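PDB 2A9F: putative malic enzyme ((S)-malate:NAD+ oxidoreductase (decarboxylating)) from Streptococcus pyogenes, which probably catalyses the NAD+-dependent oxidative decarboxylation of (S)-malate, using a divalent metal ion such as magnesium or manganese. Local coordinates for residues 70-75 / 86-91; 214-217 / 222-225. One frame throughout, in Å; residues are numbered along the deposited sequence.

Contact 1. Residues 70-75 / 86-91; sequences VISDGT and EAAMPV
Ala88 presents its methyl group to the bare backbone of Gly74: Ala88 CB stands 3.8 Å from Gly74 CA, and the two CA atoms are 5.1 Å apart. With no side chain between them, the turn that follows strand 67-72 can lie directly on the helix. The same methyl also faces Ser72, whose OG is 4.2 Å from Ala88 CB, a looser contact. That hydroxyl is tied to its own chain, accepting from Gly74 N at 2.7 Å (N-H...O angle 163°) to form an ST turn. The chi1 of Ser72, 149°, is well off the staggered 180° and swings OG forward along the chain to meet this N-H. An Asx turn overlaps it, Asp73 OD1 taking Thr75 N and Thr75 OG1 from one face of its carboxylate; the two turns shape the loop. The Ser72 side chain is about 5 Å from those of the magnesium ligands Glu137 and Asp138 and about 8 Å from the ion, close to the metal site. Glu86 forms a salt bridge with Lys55 of the second subunit. Strand 67-72, helix 85-102 and strand 106-111 form a beta-alpha-beta unit of the parallel sheet, where Ala88 also touches Val111.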
ATOM      1  N   VAL A  70       0.989  -6.924  -2.700  1.00 37.81           N
ATOM      2  CA  VAL A  70       2.024  -7.818  -3.165  1.00 39.07           C
ATOM      3  C   VAL A  70       3.202  -7.430  -2.276  1.00 41.89           C
ATOM      4  O   VAL A  70       3.750  -6.334  -2.399  1.00 41.26           O
ATOM      5  CB  VAL A  70       2.344  -7.560  -4.622  1.00 39.43           C
ATOM      6  CG1 VAL A  70       3.347  -8.582  -5.120  1.00 38.98           C
ATOM      7  CG2 VAL A  70       1.053  -7.598  -5.431  1.00 38.69           C
ATOM      8  N   ILE A  71       3.575  -8.326  -1.367  1.00 43.40           N
ATOM      9  CA  ILE A  71       4.643  -8.039  -0.415  1.00 44.22           C
ATOM     10  C   ILE A  71       5.882  -8.921  -0.515  1.00 45.68           C
ATOM     11  O   ILE A  71       5.793 -10.135  -0.715  1.00 45.96           O
ATOM     12  CB  ILE A  71       4.098  -8.126   1.029  1.00 44.24           C
ATOM     13  CG1 ILE A  71       2.825  -7.288   1.160  1.00 44.01           C
ATOM     14  CG2 ILE A  71       5.122  -7.613   2.005  1.00 41.71           C
ATOM     15  CD1 ILE A  71       2.076  -7.531   2.447  1.00 44.93           C
ATOM     16  N   SER A  72       7.040  -8.280  -0.352  1.00 45.60           N
ATOM     17  CA  SER A  72       8.348  -8.932  -0.403  1.00 44.10           C
ATOM     18  C   SER A  72       9.361  -8.160   0.435  1.00 46.13           C
ATOM     19  O   SER A  72       9.131  -7.004   0.823  1.00 46.66           O
ATOM     20  CB  SER A  72       8.842  -8.991  -1.851  1.00 42.78           C
ATOM     21  OG  SER A  72      10.258  -8.923  -1.936  1.00 40.36           O
ATOM     22  N   ASP A  73      10.488  -8.807   0.709  1.00 46.71           N
ATOM     23  CA  ASP A  73      11.574  -8.183   1.463  1.00 45.92           C
ATOM     24  C   ASP A  73      12.794  -8.110   0.549  1.00 44.90           C
ATOM     25  O   ASP A  73      13.896  -7.789   0.993  1.00 45.02           O
ATOM     26  CB  ASP A  73      11.912  -9.008   2.693  1.00 46.00           C
ATOM     27  CG  ASP A  73      12.136 -10.440   2.354  1.00 45.72           C
ATOM     28  OD1 ASP A  73      12.492 -10.702   1.188  1.00 45.41           O
ATOM     29  OD2 ASP A  73      11.961 -11.303   3.233  1.00 48.64           O
ATOM     30  N   GLY A  74      12.585  -8.423  -0.727  1.00 44.16           N
ATOM     31  CA  GLY A  74      13.667  -8.376  -1.694  1.00 44.00           C
ATOM     32  C   GLY A  74      14.793  -9.373  -1.464  1.00 44.32           C
ATOM     33  O   GLY A  74      15.888  -9.218  -2.015  1.00 42.24           O
ATOM     34  N   THR A  75      14.540 -10.407  -0.667  1.00 44.52           N
ATOM     35  CA  THR A  75      15.576 -11.407  -0.398  1.00 45.58           C
ATOM     36  C   THR A  75      15.665 -12.512  -1.445  1.00 45.51           C
ATOM     37  O   THR A  75      16.690 -13.188  -1.537  1.00 46.57           O
ATOM     38  CB  THR A  75      15.366 -12.074   0.966  1.00 46.33           C
ATOM     39  OG1 THR A  75      14.127 -12.807   0.960  1.00 47.28           O
ATOM     40  CG2 THR A  75      15.331 -11.011   2.066  1.00 45.25           C
ATOM     41  N   GLU A  86      14.042  -1.943  -2.444  1.00 50.93           N
ATOM     42  CA  GLU A  86      13.943  -1.024  -3.589  1.00 49.67           C
ATOM     43  C   GLU A  86      14.155  -1.724  -4.932  1.00 48.63           C
ATOM     44  O   GLU A  86      13.356  -1.555  -5.857  1.00 47.95           O
ATOM     45  CB  GLU A  86      14.943   0.136  -3.474  1.00 49.32           C
ATOM     46  CG  GLU A  86      14.651   1.108  -2.352  1.00 51.95           C
ATOM     47  CD  GLU A  86      15.513   0.871  -1.124  1.00 54.70           C
ATOM     48  OE1 GLU A  86      15.795  -0.306  -0.808  1.00 54.54           O
ATOM     49  OE2 GLU A  86      15.896   1.868  -0.469  1.00 56.61           O
ATOM     50  N   ALA A  87      15.229  -2.508  -5.033  1.00 48.26           N
ATOM     51  CA  ALA A  87      15.546  -3.238  -6.264  1.00 45.36           C
ATOM     52  C   ALA A  87      14.451  -4.240  -6.632  1.00 43.09           C
ATOM     53  O   ALA A  87      14.309  -4.617  -7.794  1.00 40.96           O
ATOM     54  CB  ALA A  87      16.882  -3.962  -6.119  1.00 45.22           C
ATOM     55  N   ALA A  88      13.674  -4.658  -5.640  1.00 41.21           N
ATOM     56  CA  ALA A  88      12.602  -5.610  -5.872  1.00 41.49           C
ATOM     57  C   ALA A  88      11.345  -4.945  -6.470  1.00 42.05           C
ATOM     58  O   ALA A  88      10.637  -5.552  -7.281  1.00 41.48           O
ATOM     59  CB  ALA A  88      12.240  -6.305  -4.561  1.00 40.65           C
ATOM     60  N   MET A  89      11.093  -3.698  -6.079  1.00 40.55           N
ATOM     61  CA  MET A  89       9.914  -2.961  -6.510  1.00 40.37           C
ATOM     62  C   MET A  89       9.498  -3.157  -7.980  1.00 39.63           C
ATOM     63  O   MET A  89       8.327  -3.428  -8.257  1.00 39.13           O
ATOM     64  CB  MET A  89      10.084  -1.476  -6.172  1.00 39.71           C
ATOM     65  CG  MET A  89       8.766  -0.729  -5.915  1.00 39.38           C
ATOM     66  SD  MET A  89       7.893  -1.064  -4.363  1.00 32.58           S
ATOM     67  CE  MET A  89       7.613  -2.717  -4.441  1.00 31.82           C
ATOM     68  N   PRO A  90      10.449  -3.050  -8.936  1.00 38.44           N
ATOM     69  CA  PRO A  90      10.100  -3.235 -10.353  1.00 37.33           C
ATOM     70  C   PRO A  90       9.343  -4.543 -10.572  1.00 37.81           C
ATOM     71  O   PRO A  90       8.398  -4.595 -11.356  1.00 39.99           O
ATOM     72  CB  PRO A  90      11.461  -3.243 -11.050  1.00 33.22           C
ATOM     73  CG  PRO A  90      12.252  -2.345 -10.208  1.00 32.42           C
ATOM     74  CD  PRO A  90      11.884  -2.755  -8.801  1.00 35.91           C
ATOM     75  N   VAL A  91       9.760  -5.592  -9.870  1.00 37.73           N
ATOM     76  CA  VAL A  91       9.121  -6.895 -10.000  1.00 38.44           C
ATOM     77  C   VAL A  91       7.760  -6.964  -9.291  1.00 40.34           C
ATOM     78  O   VAL A  91       6.809  -7.548  -9.811  1.00 42.84           O
ATOM     79  CB  VAL A  91      10.035  -8.010  -9.453  1.00 37.39           C
ATOM     80  CG1 VAL A  91       9.318  -9.353  -9.494  1.00 34.99           C
ATOM     81  CG2 VAL A  91      11.307  -8.068 -10.267  1.00 33.52           C
TER

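Contact 2. Residues 214-217 / 222-225; sequences KVTV and GIIN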
ATOM      1  N   LYS A 214      -1.308 -43.490  -5.344  1.00 59.16           N
ATOM      2  CA  LYS A 214       0.047 -43.867  -4.998  1.00 56.93           C
ATOM      3  C   LYS A 214       1.144 -42.857  -5.335  1.00 54.72           C
ATOM      4  O   LYS A 214       1.515 -42.683  -6.495  1.00 54.73           O
ATOM      5  CB  LYS A 214       0.359 -45.226  -5.622  1.00 59.40           C
ATOM      6  CG  LYS A 214      -0.366 -45.532  -6.928  1.00 62.00           C
ATOM      7  CD  LYS A 214      -0.167 -47.017  -7.291  1.00 64.46           C
ATOM      8  CE  LYS A 214      -0.987 -47.470  -8.506  1.00 66.05           C
ATOM      9  NZ  LYS A 214      -0.309 -47.216  -9.810  1.00 65.80           N
ATOM     10  N   VAL A 215       1.666 -42.207  -4.298  1.00 51.46           N
ATOM     11  CA  VAL A 215       2.727 -41.210  -4.437  1.00 48.47           C
ATOM     12  C   VAL A 215       3.931 -41.614  -3.574  1.00 48.96           C
ATOM     13  O   VAL A 215       3.775 -41.926  -2.398  1.00 46.29           O
ATOM     14  CB  VAL A 215       2.245 -39.795  -3.956  1.00 46.03           C
ATOM     15  CG1 VAL A 215       3.375 -38.780  -4.035  1.00 41.66           C
ATOM     16  CG2 VAL A 215       1.062 -39.331  -4.781  1.00 44.50           C
ATOM     17  N   THR A 216       5.125 -41.623  -4.162  1.00 48.20           N
ATOM     18  CA  THR A 216       6.333 -41.938  -3.417  1.00 49.81           C
ATOM     19  C   THR A 216       7.189 -40.687  -3.399  1.00 49.13           C
ATOM     20  O   THR A 216       7.537 -40.152  -4.444  1.00 47.33           O
ATOM     21  CB  THR A 216       7.159 -43.081  -4.055  1.00 52.28           C
ATOM     22  OG1 THR A 216       6.449 -44.322  -3.930  1.00 53.73           O
ATOM     23  CG2 THR A 216       8.504 -43.211  -3.347  1.00 52.53           C
ATOM     24  N   VAL A 217       7.524 -40.232  -2.196  1.00 48.75           N
ATOM     25  CA  VAL A 217       8.325 -39.027  -2.013  1.00 47.62           C
ATOM     26  C   VAL A 217       9.812 -39.343  -1.899  1.00 48.03           C
ATOM     27  O   VAL A 217      10.206 -40.329  -1.283  1.00 48.71           O
ATOM     28  CB  VAL A 217       7.853 -38.270  -0.759  1.00 47.03           C
ATOM     29  CG1 VAL A 217       8.695 -37.024  -0.550  1.00 45.45           C
ATOM     30  CG2 VAL A 217       6.374 -37.905  -0.914  1.00 43.30           C
ATOM     31  N   GLY A 222      17.297 -40.671  -0.477  1.00 53.55           N
ATOM     32  CA  GLY A 222      16.525 -41.824  -0.894  1.00 50.65           C
ATOM     33  C   GLY A 222      15.026 -41.733  -0.667  1.00 49.32           C
ATOM     34  O   GLY A 222      14.497 -40.703  -0.249  1.00 48.91           O
ATOM     35  N   ILE A 223      14.341 -42.836  -0.944  1.00 47.27           N
ATOM     36  CA  ILE A 223      12.896 -42.914  -0.798  1.00 46.67           C
ATOM     37  C   ILE A 223      12.400 -42.758   0.639  1.00 45.47           C
ATOM     38  O   ILE A 223      12.993 -43.303   1.571  1.00 44.13           O
ATOM     39  CB  ILE A 223      12.383 -44.263  -1.316  1.00 45.66           C
ATOM     40  CG1 ILE A 223      12.770 -44.431  -2.784  1.00 43.94           C
ATOM     41  CG2 ILE A 223      10.878 -44.362  -1.100  1.00 44.91           C
ATOM     42  CD1 ILE A 223      12.655 -45.852  -3.295  1.00 41.31           C
ATOM     43  N   ILE A 224      11.318 -42.007   0.814  1.00 44.62           N
ATOM     44  CA  ILE A 224      10.738 -41.836   2.137  1.00 45.71           C
ATOM     45  C   ILE A 224       9.932 -43.102   2.394  1.00 46.53           C
ATOM     46  O   ILE A 224       8.833 -43.261   1.876  1.00 46.90           O
ATOM     47  CB  ILE A 224       9.811 -40.604   2.199  1.00 43.51           C
ATOM     48  CG1 ILE A 224      10.661 -39.335   2.219  1.00 43.92           C
ATOM     49  CG2 ILE A 224       8.917 -40.669   3.434  1.00 43.53           C
ATOM     50  CD1 ILE A 224       9.920 -38.104   2.653  1.00 43.39           C
ATOM     51  N   ASN A 225      10.491 -44.031   3.155  1.00 48.65           N
ATOM     52  CA  ASN A 225       9.770 -45.265   3.431  1.00 52.09           C
ATOM     53  C   ASN A 225       9.311 -45.264   4.869  1.00 52.30           C
ATOM     54  O   ASN A 225      10.073 -44.942   5.772  1.00 53.90           O
ATOM     55  CB  ASN A 225      10.647 -46.487   3.170  1.00 53.39           C
ATOM     56  CG  ASN A 225       9.877 -47.785   3.321  1.00 54.65           C
ATOM     57  OD1 ASN A 225       9.064 -47.926   4.228  1.00 54.28           O
ATOM     58  ND2 ASN A 225      10.139 -48.741   2.441  1.00 56.57           N
TER
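The flat carbonyl group of Val217 points its oxygen at the N-H of Ile224. On one side of its plane lie Val217 CG1 and Ile224 CD1; on the other are the methyls Thr216 CG2 and Ile223 CG2, the latter beyond the edge near the oxygen. Ile224 N donates to Val217 O at 2.9 Å, with an N-H...O angle of 167°. The donor lies nearly on the extension of the C=O bond, the C=O...N angle being 162°, so this single backbone bond between the segments is close to straight. Ile224 CB rests against the same oxygen, 3.5 Å from Val217 O.

On the first side the side chains of Val217 and Ile224 lie side by side and point the same way. Val217 CG1, anti to the backbone N (chi1 179°) and beside its carbonyl carbon, reaches toward the second segment and touches Ile224 CD1 at 3.6 Å. On the other side the side chains of Thr216 and Ile223 cross at a slant, and the contact is methyl to methyl, Thr216 CG2 lying 3.5 Å from Ile223 CG2. In both residues that methyl is the branch anti to the backbone N. Leu256 of helix 254-257 packs against Thr216 and Ile223 alike, whereas Val217 touches Thr204 of helix 198-210.

Strand 214-219 and the short strand 222-223 make a short beta hairpin, joined between these segments by one backbone bond. The longer strand runs parallel to strand 190-194, and the shorter one turns back as an antiparallel edge. This is an addition to the parallel sheet of a Rossmann-type dinucleotide-binding domain, consistent with the glycine-rich GxGxxG-like pattern at the start of helix 198-210.

In the fold
Contact 1 comes first along the chain and closes well before contact 2 opens. Their centres are about 36 Å apart and their nearest atoms about 25 Å, so they do not touch. They belong to different sheets: 70-75 / 86-91 joins a strand of the four-stranded parallel sheet to its crossover helix in the N-terminal malic enzyme region, whereas 214-217 / 222-225 is a hairpin at the margin of the six-stranded mixed sheet in the NAD-binding region. The first lies beside the magnesium ligands and the subunit interface; the second is away from the annotated sites and meets no other chain. This is in keeping with the division of malic enzymes into such regions.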